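Long-range contacts in YeaZ (Pseudomonas aeruginosa PAO579, PDB 4Y0W), which is an essential protein of threonylcarbamoyl adenosine biosynthesis, probably acting as a partner of the enzyme that modifies tRNA: residues 16-21 / 34-39; 12-17 / 190-195; 150-155 / 176-181. All blocks are in the same frame, centred on the assembly; numbering follows the deposited sequence.

Contact 1 (16-21 / 34-39); sequences STEACS and YEVIPR. With NA (sodium ion), chain G.
The carbonyl oxygen of Glu-35 takes the shortest polar bond between the two segments: Cys-20 N gives its hydrogen to Glu-35 O over 2.8 Å at an N-H...O angle of 171°. The same oxygen also receives a CA-H...O contact from Ala-19. The return bond, Glu-35 N to Cys-20 O, measures 2.9 Å, which makes Cys-20 and Glu-35 an antiparallel hydrogen-bonded pair; Ala-19/Val-36 and Ser-21/Tyr-34 are the non-hydrogen-bonded pairs beside it. Strand axes 4.7 Å apart and running at 162° confirm the antiparallel course, and past Val-36 a weak bond from Ile-37 N to Glu-18 O prolongs it. Ala-19, Ser-21, Tyr-34 and Val-36 share one face of the sheet. There the Tyr-34 side chain leaves with CG anti to its own nitrogen (chi1 -179°), and this carries the ring back along the partner strand: CD2 lies 3.8 Å from Ser-21 CB, while CZ reaches Ala-19 CB at 3.7 Å. The ring also stacks with that of His-193. On the other face Cys-20 packs against helix 41-56, and Glu-35 makes a salt bridge with Arg-44 of that helix. Ahead of the strand, Thr-17 OG1 accepts from Ala-19 N in an ST turn. The sodium ion is bound by Thr-17 OG1 at 2.8 Å, by Ala-19 O, by Asp-14 OD1 and by a water held by Ser-21 OG, which is also hydrogen-bonded to Ala-194 N. The whole is an antiparallel beta hairpin, strands 19-26 and 29-36, at the edge of the N-terminal sheet of an actin-like ATPase fold, with a sodium site where its first strand begins.

Contact 2 (12-17 / 190-195); sequences ALDTST and LLPHAE. With NA (sodium ion), chain G.
This is a buried, mainly van der Waals contact with a water-mediated polar link, joining the end of strand 10-14 and the turn after it to the loop that leads into helix 194-205. No direct hydrogen bond crosses it, and the touching parts run 161° apart. Pro-192 fills the middle: its CD meets Thr-17 CG2 tip to tip at 3.5 Å, while its CB lies 3.7 Å from Asp-14 OD1. Leu-191 CD2 adds a contact to Thr-17 CB at 4.0 Å. Further along, the methyl of Ala-12 faces Ala-194 O at the start of the helix, where His-193 is the N-cap and its ND1 accepts from Glu-195 N, which lies close to the ring plane.

Asp-14 OD1 is gripped from several directions. Ser-16 OG donates to it over 2.5 Å from the syn side, and Ser-16 N donates from above the carboxylate plane, 52° out of it, forming an Asx turn. The sodium ion binds the same oxygen at 2.5 Å. A water on the sodium gives a hydrogen to Pro-192 O at 3.0 Å, so the ion is tied to both segments. The sodium ion and the two donors probably offset the like charge of Asp-101, which lies close to Asp-14 OD2.

Contact 3 (150-155 / 176-181); sequences LPPERV and VERMPQ
A bend at chi2 in Glu-153 (-70°) and another at chi3 in Arg-178 (59°) turn the two polar ends onto each other, closing a side-on, bidentate salt bridge between the loops before and after strand 167-169, in the C-terminal sheet of the actin-like ATPase fold. Arg-178 NE donates over 3.2 Å to the syn lone pair of Glu-153 OE1, an oxygen that lies almost in the guanidinium plane. The second bond, from Arg-178 NH2 to Glu-153 OE2, is shorter at 2.9 Å but more tilted, in keeping with planes of carboxylate and guanidinium that lie 35° apart. Pro-152 covers one guanidinium face, its CG standing 3.2 Å above the plane and offset toward the rim; it also touches Tyr-175, a ligand of the second sodium ion. Two bonds at the edge and a proline over a face thus limit how the group can rotate. Its NH1 has a further salt bridge to Asp-127, so the arginine joins two acids and probably shares its charge between them.

Next to the salt bridge the backbones come close, with the CA atoms of Glu-153 and Met-179 4.7 Å apart. Pro-152 O receives a CA-H...O contact from Met-179 CA at 3.4 Å. Val-155 CG2 lies 3.8 Å from Met-179 CG and also packs against Pro-180 CD, Val-155 and Pro-180 crossing at about a right angle. Val-155 in turn rests on Val-129 and Trp-131 of strand 129-137, which places the loop pair against the sheet. At the far end Gln-181 NE2 donates to Val-155 O over 3.2 Å; the bond is straight at the hydrogen, yet the nitrogen stands well out of the carbonyl plane.

Overall arrangement
From the N terminus, strand 10-14 and the turn after it open two loops at once. Contact 1 closes first, a short hairpin loop from 16-21 to 34-39; contact 2 closes far later, when 190-195 returns to 12-17, so contact 3 is nested in its loop, while contact 1 starts from the same stretch. Contact 3 forms after contact 1 has closed, and joins the loops before and after strand 167-169 in the chain, in the second sheet. Contacts 1 and 2 share Ser-16, Thr-17, the sodium ion and its water, and a Ser-21 OG to Ala-194 N bond links them directly. Contact 3 lies apart, its centre about 28 Å from that of contact 1 and 25 Å from that of contact 2.

Contact 1 (16-21 / 34-39)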
loop_
_atom_site.group_PDB
_atom_site.type_symbol
_atom_site.label_atom_id
_atom_site.label_comp_id
_atom_site.label_asym_id
_atom_site.label_seq_id
_atom_site.Cartn_x
_atom_site.Cartn_y
_atom_site.Cartn_z
ATOM N N SER A 16 19.738 18.748 41.346
ATOM C CA SER A 16 18.436 19.426 41.291
ATOM C C SER A 16 18.228 20.346 40.086
ATOM O O SER A 16 17.099 20.741 39.799
ATOM C CB SER A 16 18.228 20.214 42.576
ATOM O OG SER A 16 19.438 20.867 42.908
ATOM N N THR A 17 19.313 20.621 39.376
ATOM C CA THR A 17 19.366 21.547 38.256
ATOM C C THR A 17 20.112 20.864 37.115
ATOM O O THR A 17 20.345 19.651 37.152
ATOM C CB THR A 17 20.127 22.841 38.638
ATOM O OG1 THR A 17 21.505 22.533 38.874
ATOM C CG2 THR A 17 19.512 23.486 39.871
ATOM N N GLU A 18 20.485 21.646 36.107
ATOM C CA GLU A 18 21.330 21.171 35.002
ATOM C C GLU A 18 22.690 20.628 35.483
ATOM O O GLU A 18 23.295 19.774 34.831
ATOM C CB GLU A 18 21.548 22.304 33.982
ATOM C CG GLU A 18 21.598 21.820 32.540
ATOM C CD GLU A 18 21.627 22.953 31.531
ATOM O OE1 GLU A 18 21.500 24.130 31.934
ATOM O OE2 GLU A 18 21.779 22.662 30.328
ATOM N N ALA A 19 23.156 21.114 36.626
ATOM C CA ALA A 19 24.461 20.724 37.157
ATOM C C ALA A 19 24.387 19.475 38.020
ATOM O O ALA A 19 23.461 19.284 38.790
ATOM C CB ALA A 19 25.061 21.860 37.964
ATOM N N CYS A 20 25.391 18.633 37.891
ATOM C CA CYS A 20 25.533 17.504 38.764
ATOM C C CYS A 20 26.810 17.742 39.516
ATOM O O CYS A 20 27.843 18.048 38.912
ATOM C CB CYS A 20 25.598 16.229 37.948
ATOM S SG CYS A 20 25.678 14.711 38.913
ATOM N N SER A 21 26.750 17.664 40.838
ATOM C CA SER A 21 27.957 17.839 41.622
ATOM C C SER A 21 27.946 16.905 42.816
ATOM O O SER A 21 26.883 16.506 43.326
ATOM C CB SER A 21 28.158 19.308 42.060
ATOM O OG SER A 21 27.047 19.814 42.796
ATOM N N TYR A 34 32.131 19.305 39.940
ATOM C CA TYR A 34 30.937 19.994 39.472
ATOM C C TYR A 34 30.963 19.843 37.978
ATOM O O TYR A 34 31.985 20.110 37.353
ATOM C CB TYR A 34 31.043 21.478 39.842
ATOM C CG TYR A 34 29.890 22.395 39.462
ATOM C CD1 TYR A 34 29.860 23.047 38.222
ATOM C CD2 TYR A 34 28.869 22.671 40.367
ATOM C CE1 TYR A 34 28.833 23.919 37.895
ATOM C CE2 TYR A 34 27.830 23.535 40.044
ATOM C CZ TYR A 34 27.817 24.164 38.807
ATOM O OH TYR A 34 26.792 25.034 38.471
ATOM N N GLU A 35 29.863 19.406 37.395
ATOM C CA GLU A 35 29.813 19.203 35.951
ATOM C C GLU A 35 28.455 19.650 35.500
ATOM O O GLU A 35 27.452 19.194 36.053
ATOM C CB GLU A 35 30.055 17.729 35.608
ATOM C CG GLU A 35 29.906 17.380 34.137
ATOM C CD GLU A 35 30.570 16.063 33.764
ATOM O OE1 GLU A 35 30.024 14.987 34.109
ATOM O OE2 GLU A 35 31.629 16.111 33.099
ATOM N N VAL A 36 28.422 20.575 34.534
ATOM C CA VAL A 36 27.151 21.038 33.945
ATOM C C VAL A 36 26.950 20.389 32.610
ATOM O O VAL A 36 27.685 20.653 31.655
ATOM C CB VAL A 36 27.061 22.555 33.685
ATOM C CG1 VAL A 36 25.600 22.958 33.435
ATOM C CG2 VAL A 36 27.652 23.339 34.839
ATOM N N ILE A 37 25.927 19.565 32.541
ATOM C CA ILE A 37 25.663 18.864 31.332
ATOM C C ILE A 37 24.191 18.516 31.208
ATOM O O ILE A 37 23.464 18.401 32.207
ATOM C CB ILE A 37 26.504 17.575 31.229
ATOM C CG1 ILE A 37 26.230 16.656 32.440
ATOM C CG2 ILE A 37 27.980 17.912 31.061
ATOM C CD1 ILE A 37 26.888 15.298 32.338
ATOM N N PRO A 38 23.765 18.298 29.960
ATOM C CA PRO A 38 22.418 17.821 29.617
ATOM C C PRO A 38 22.199 16.312 29.861
ATOM O O PRO A 38 21.079 15.824 29.639
ATOM C CB PRO A 38 22.317 18.103 28.096
ATOM C CG PRO A 38 23.636 18.765 27.682
ATOM C CD PRO A 38 24.625 18.410 28.753
ATOM N N ARG A 39 23.187 15.583 30.332
ATOM C CA ARG A 39 22.964 14.175 30.560
ATOM C C ARG A 39 21.899 14.104 31.567
ATOM O O ARG A 39 21.776 14.971 32.392
ATOM C CB ARG A 39 24.160 13.511 31.190
ATOM C CG ARG A 39 25.336 13.372 30.286
ATOM C CD ARG A 39 25.125 12.184 29.416
ATOM N NE ARG A 39 26.241 12.027 28.518
ATOM C CZ ARG A 39 26.533 10.888 27.939
ATOM N NH1 ARG A 39 25.799 9.830 28.182
ATOM N NH2 ARG A 39 27.561 10.811 27.138
HETATM NA NA NA G . 22.323 20.709 40.804
HETATM O O HOH W 1 24.999 20.705 41.421
#

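Contact 2 (12-17 / 190-195)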
loop_
_atom_site.group_PDB
_atom_site.type_symbol
_atom_site.label_atom_id
_atom_site.label_comp_id
_atom_site.label_asym_id
_atom_site.label_seq_id
_atom_site.Cartn_x
_atom_site.Cartn_y
_atom_site.Cartn_z
ATOM N N ALA A 12 28.265 14.290 49.790
ATOM C CA ALA A 12 27.225 15.279 49.445
ATOM C C ALA A 12 26.930 15.210 47.971
ATOM O O ALA A 12 27.851 15.168 47.173
ATOM C CB ALA A 12 27.704 16.684 49.808
ATOM N N LEU A 13 25.667 15.192 47.578
ATOM C CA LEU A 13 25.376 15.281 46.156
ATOM C C LEU A 13 24.198 16.150 45.833
ATOM O O LEU A 13 23.273 16.287 46.612
ATOM C CB LEU A 13 25.203 13.903 45.542
ATOM C CG LEU A 13 24.083 13.001 46.028
ATOM C CD1 LEU A 13 22.825 13.249 45.208
ATOM C CD2 LEU A 13 24.535 11.543 45.911
ATOM N N ASP A 14 24.243 16.738 44.652
ATOM C CA ASP A 14 23.143 17.550 44.184
ATOM C C ASP A 14 22.916 17.352 42.700
ATOM O O ASP A 14 23.863 17.411 41.903
ATOM C CB ASP A 14 23.420 19.023 44.476
ATOM C CG ASP A 14 22.184 19.846 44.368
ATOM O OD1 ASP A 14 21.836 20.200 43.233
ATOM O OD2 ASP A 14 21.532 20.086 45.403
ATOM N N THR A 15 21.657 17.120 42.335
ATOM C CA THR A 15 21.276 16.932 40.934
ATOM C C THR A 15 19.976 17.647 40.654
ATOM O O THR A 15 19.191 17.220 39.832
ATOM C CB THR A 15 21.121 15.432 40.590
ATOM O OG1 THR A 15 20.192 14.818 41.480
ATOM C CG2 THR A 15 22.454 14.689 40.684
ATOM N N SER A 16 19.738 18.748 41.346
ATOM C CA SER A 16 18.436 19.426 41.291
ATOM C C SER A 16 18.228 20.346 40.086
ATOM O O SER A 16 17.099 20.741 39.799
ATOM C CB SER A 16 18.228 20.214 42.576
ATOM O OG SER A 16 19.438 20.867 42.908
ATOM N N THR A 17 19.313 20.621 39.376
ATOM C CA THR A 17 19.366 21.547 38.256
ATOM C C THR A 17 20.112 20.864 37.115
ATOM O O THR A 17 20.345 19.651 37.152
ATOM C CB THR A 17 20.127 22.841 38.638
ATOM O OG1 THR A 17 21.505 22.533 38.874
ATOM C CG2 THR A 17 19.512 23.486 39.871
ATOM N N LEU A 190 23.050 31.625 38.983
ATOM C CA LEU A 190 23.650 30.820 40.035
ATOM C C LEU A 190 22.867 29.525 40.338
ATOM O O LEU A 190 21.621 29.518 40.460
ATOM C CB LEU A 190 23.800 31.631 41.312
ATOM C CG LEU A 190 24.827 31.064 42.278
ATOM C CD1 LEU A 190 26.219 31.205 41.678
ATOM C CD2 LEU A 190 24.758 31.782 43.609
ATOM N N LEU A 191 23.626 28.441 40.468
ATOM C CA LEU A 191 23.070 27.099 40.690
ATOM C C LEU A 191 23.668 26.489 41.948
ATOM O O LEU A 191 24.700 26.940 42.414
ATOM C CB LEU A 191 23.372 26.186 39.511
ATOM C CG LEU A 191 22.883 26.571 38.119
ATOM C CD1 LEU A 191 23.415 25.590 37.089
ATOM C CD2 LEU A 191 21.380 26.603 38.046
ATOM N N PRO A 192 23.002 25.475 42.512
ATOM C CA PRO A 192 23.523 24.792 43.685
ATOM C C PRO A 192 24.812 24.072 43.356
ATOM O O PRO A 192 24.975 23.613 42.248
ATOM C CB PRO A 192 22.427 23.772 44.023
ATOM C CG PRO A 192 21.194 24.314 43.419
ATOM C CD PRO A 192 21.638 25.040 42.190
ATOM N N HIS A 193 25.698 23.979 44.334
ATOM C CA HIS A 193 26.997 23.320 44.211
ATOM C C HIS A 193 27.227 22.444 45.472
ATOM O O HIS A 193 27.018 22.883 46.612
ATOM C CB HIS A 193 28.063 24.410 44.088
ATOM C CG HIS A 193 29.396 23.939 43.604
ATOM N ND1 HIS A 193 30.142 22.990 44.266
ATOM C CD2 HIS A 193 30.155 24.349 42.564
ATOM C CE1 HIS A 193 31.277 22.797 43.625
ATOM N NE2 HIS A 193 31.306 23.606 42.584
ATOM N N ALA A 194 27.653 21.207 45.255
ATOM C CA ALA A 194 27.754 20.215 46.318
ATOM C C ALA A 194 28.727 20.641 47.431
ATOM O O ALA A 194 28.530 20.308 48.614
ATOM C CB ALA A 194 28.155 18.871 45.725
ATOM N N GLU A 195 29.773 21.370 47.053
ATOM C CA GLU A 195 30.708 21.952 48.033
ATOM C C GLU A 195 30.019 22.802 49.092
ATOM O O GLU A 195 30.415 22.807 50.262
ATOM C CB GLU A 195 31.772 22.808 47.360
ATOM C CG GLU A 195 32.910 23.124 48.321
ATOM C CD GLU A 195 33.988 24.011 47.742
ATOM O OE1 GLU A 195 34.176 24.051 46.499
ATOM O OE2 GLU A 195 34.662 24.663 48.564
HETATM NA NA NA G . 22.323 20.709 40.804
HETATM O O HOH W 1 24.999 20.705 41.421
#

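Contact 3 (150-155 / 176-181)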
loop_
_atom_site.group_PDB
_atom_site.type_symbol
_atom_site.label_atom_id
_atom_site.label_comp_id
_atom_site.label_asym_id
_atom_site.label_seq_id
_atom_site.Cartn_x
_atom_site.Cartn_y
_atom_site.Cartn_z
ATOM N N LEU A 150 5.764 31.154 45.484
ATOM C CA LEU A 150 4.982 32.379 45.431
ATOM C C LEU A 150 5.013 32.983 44.046
ATOM O O LEU A 150 6.002 32.858 43.329
ATOM C CB LEU A 150 5.578 33.442 46.366
ATOM C CG LEU A 150 5.735 33.203 47.865
ATOM C CD1 LEU A 150 6.536 34.296 48.563
ATOM C CD2 LEU A 150 4.379 33.133 48.482
ATOM N N PRO A 151 3.962 33.722 43.689
ATOM C CA PRO A 151 4.135 34.602 42.540
ATOM C C PRO A 151 5.162 35.685 42.841
ATOM O O PRO A 151 5.368 36.057 44.006
ATOM C CB PRO A 151 2.753 35.206 42.345
ATOM C CG PRO A 151 2.109 35.108 43.665
ATOM C CD PRO A 151 2.663 33.907 44.357
ATOM N N PRO A 152 5.827 36.182 41.805
ATOM C CA PRO A 152 6.935 37.069 42.082
ATOM C C PRO A 152 6.525 38.367 42.742
ATOM O O PRO A 152 7.350 38.998 43.405
ATOM C CB PRO A 152 7.529 37.347 40.697
ATOM C CG PRO A 152 6.522 36.878 39.726
ATOM C CD PRO A 152 5.797 35.773 40.398
ATOM N N GLU A 153 5.271 38.757 42.573
ATOM C CA GLU A 153 4.812 40.024 43.151
ATOM C C GLU A 153 4.630 39.971 44.676
ATOM O O GLU A 153 4.571 41.000 45.307
ATOM C CB GLU A 153 3.568 40.620 42.445
ATOM C CG GLU A 153 2.736 39.761 41.514
ATOM C CD GLU A 153 3.422 39.418 40.210
ATOM O OE1 GLU A 153 3.684 40.293 39.352
ATOM O OE2 GLU A 153 3.704 38.224 40.062
ATOM N N ARG A 154 4.615 38.787 45.259
ATOM C CA ARG A 154 4.430 38.638 46.682
ATOM C C ARG A 154 5.712 38.305 47.452
ATOM O O ARG A 154 5.662 38.158 48.670
ATOM C CB ARG A 154 3.369 37.568 46.933
ATOM C CG ARG A 154 1.980 37.959 46.424
ATOM C CD ARG A 154 0.972 36.824 46.570
ATOM N NE ARG A 154 0.514 36.670 47.952
ATOM C CZ ARG A 154 0.343 35.506 48.582
ATOM N NH1 ARG A 154 0.597 34.348 47.981
ATOM N NH2 ARG A 154 -0.078 35.496 49.837
ATOM N N VAL A 155 6.866 38.187 46.796
ATOM C CA VAL A 155 8.053 37.819 47.573
ATOM C C VAL A 155 8.475 38.954 48.525
ATOM O O VAL A 155 8.263 40.119 48.226
ATOM C CB VAL A 155 9.258 37.346 46.714
ATOM C CG1 VAL A 155 8.897 36.110 45.921
ATOM C CG2 VAL A 155 9.802 38.439 45.802
ATOM N N VAL A 176 12.736 39.513 38.377
ATOM C CA VAL A 176 13.040 40.651 39.249
ATOM C C VAL A 176 12.158 41.890 39.018
ATOM O O VAL A 176 11.790 42.589 39.966
ATOM C CB VAL A 176 14.514 41.058 39.139
ATOM C CG1 VAL A 176 14.851 41.563 37.735
ATOM C CG2 VAL A 176 14.844 42.109 40.192
ATOM N N GLU A 177 11.804 42.146 37.764
ATOM C CA GLU A 177 10.936 43.282 37.444
ATOM C C GLU A 177 9.557 43.206 38.046
ATOM O O GLU A 177 8.914 44.233 38.209
ATOM C CB GLU A 177 10.767 43.433 35.961
ATOM C CG GLU A 177 11.941 44.126 35.324
ATOM C CD GLU A 177 11.724 44.313 33.848
ATOM O OE1 GLU A 177 10.560 44.624 33.443
ATOM O OE2 GLU A 177 12.721 44.136 33.111
ATOM N N ARG A 178 9.108 42.002 38.382
ATOM C CA ARG A 178 7.771 41.827 38.932
ATOM C C ARG A 178 7.784 41.764 40.437
ATOM O O ARG A 178 6.745 41.640 41.057
ATOM C CB ARG A 178 7.150 40.560 38.356
ATOM C CG ARG A 178 6.650 40.741 36.923
ATOM C CD ARG A 178 6.302 39.413 36.270
ATOM N NE ARG A 178 5.260 38.719 37.031
ATOM C CZ ARG A 178 4.828 37.496 36.762
ATOM N NH1 ARG A 178 5.338 36.837 35.740
ATOM N NH2 ARG A 178 3.876 36.930 37.507
ATOM N N MET A 179 8.971 41.794 41.021
ATOM C CA MET A 179 9.130 41.734 42.466
ATOM C C MET A 179 8.954 43.098 43.155
ATOM O O MET A 179 9.286 44.140 42.568
ATOM C CB MET A 179 10.521 41.188 42.763
ATOM C CG MET A 179 10.669 39.736 42.339
ATOM S SD MET A 179 12.268 39.029 42.722
ATOM C CE MET A 179 12.114 37.326 42.214
ATOM N N PRO A 180 8.472 43.105 44.413
ATOM C CA PRO A 180 8.258 44.417 45.082
ATOM C C PRO A 180 9.536 45.150 45.491
ATOM O O PRO A 180 9.486 46.361 45.711
ATOM C CB PRO A 180 7.441 44.070 46.341
ATOM C CG PRO A 180 7.304 42.580 46.388
ATOM C CD PRO A 180 8.177 41.973 45.313
ATOM N N GLN A 181 10.645 44.416 45.634
ATOM C CA GLN A 181 11.968 45.013 45.830
ATOM C C GLN A 181 13.015 44.264 45.037
ATOM O O GLN A 181 12.764 43.173 44.523
ATOM C CB GLN A 181 12.373 45.033 47.309
ATOM C CG GLN A 181 12.491 43.660 47.966
ATOM C CD GLN A 181 11.136 43.034 48.257
ATOM O OE1 GLN A 181 10.282 43.639 48.920
ATOM N NE2 GLN A 181 10.925 41.819 47.761
#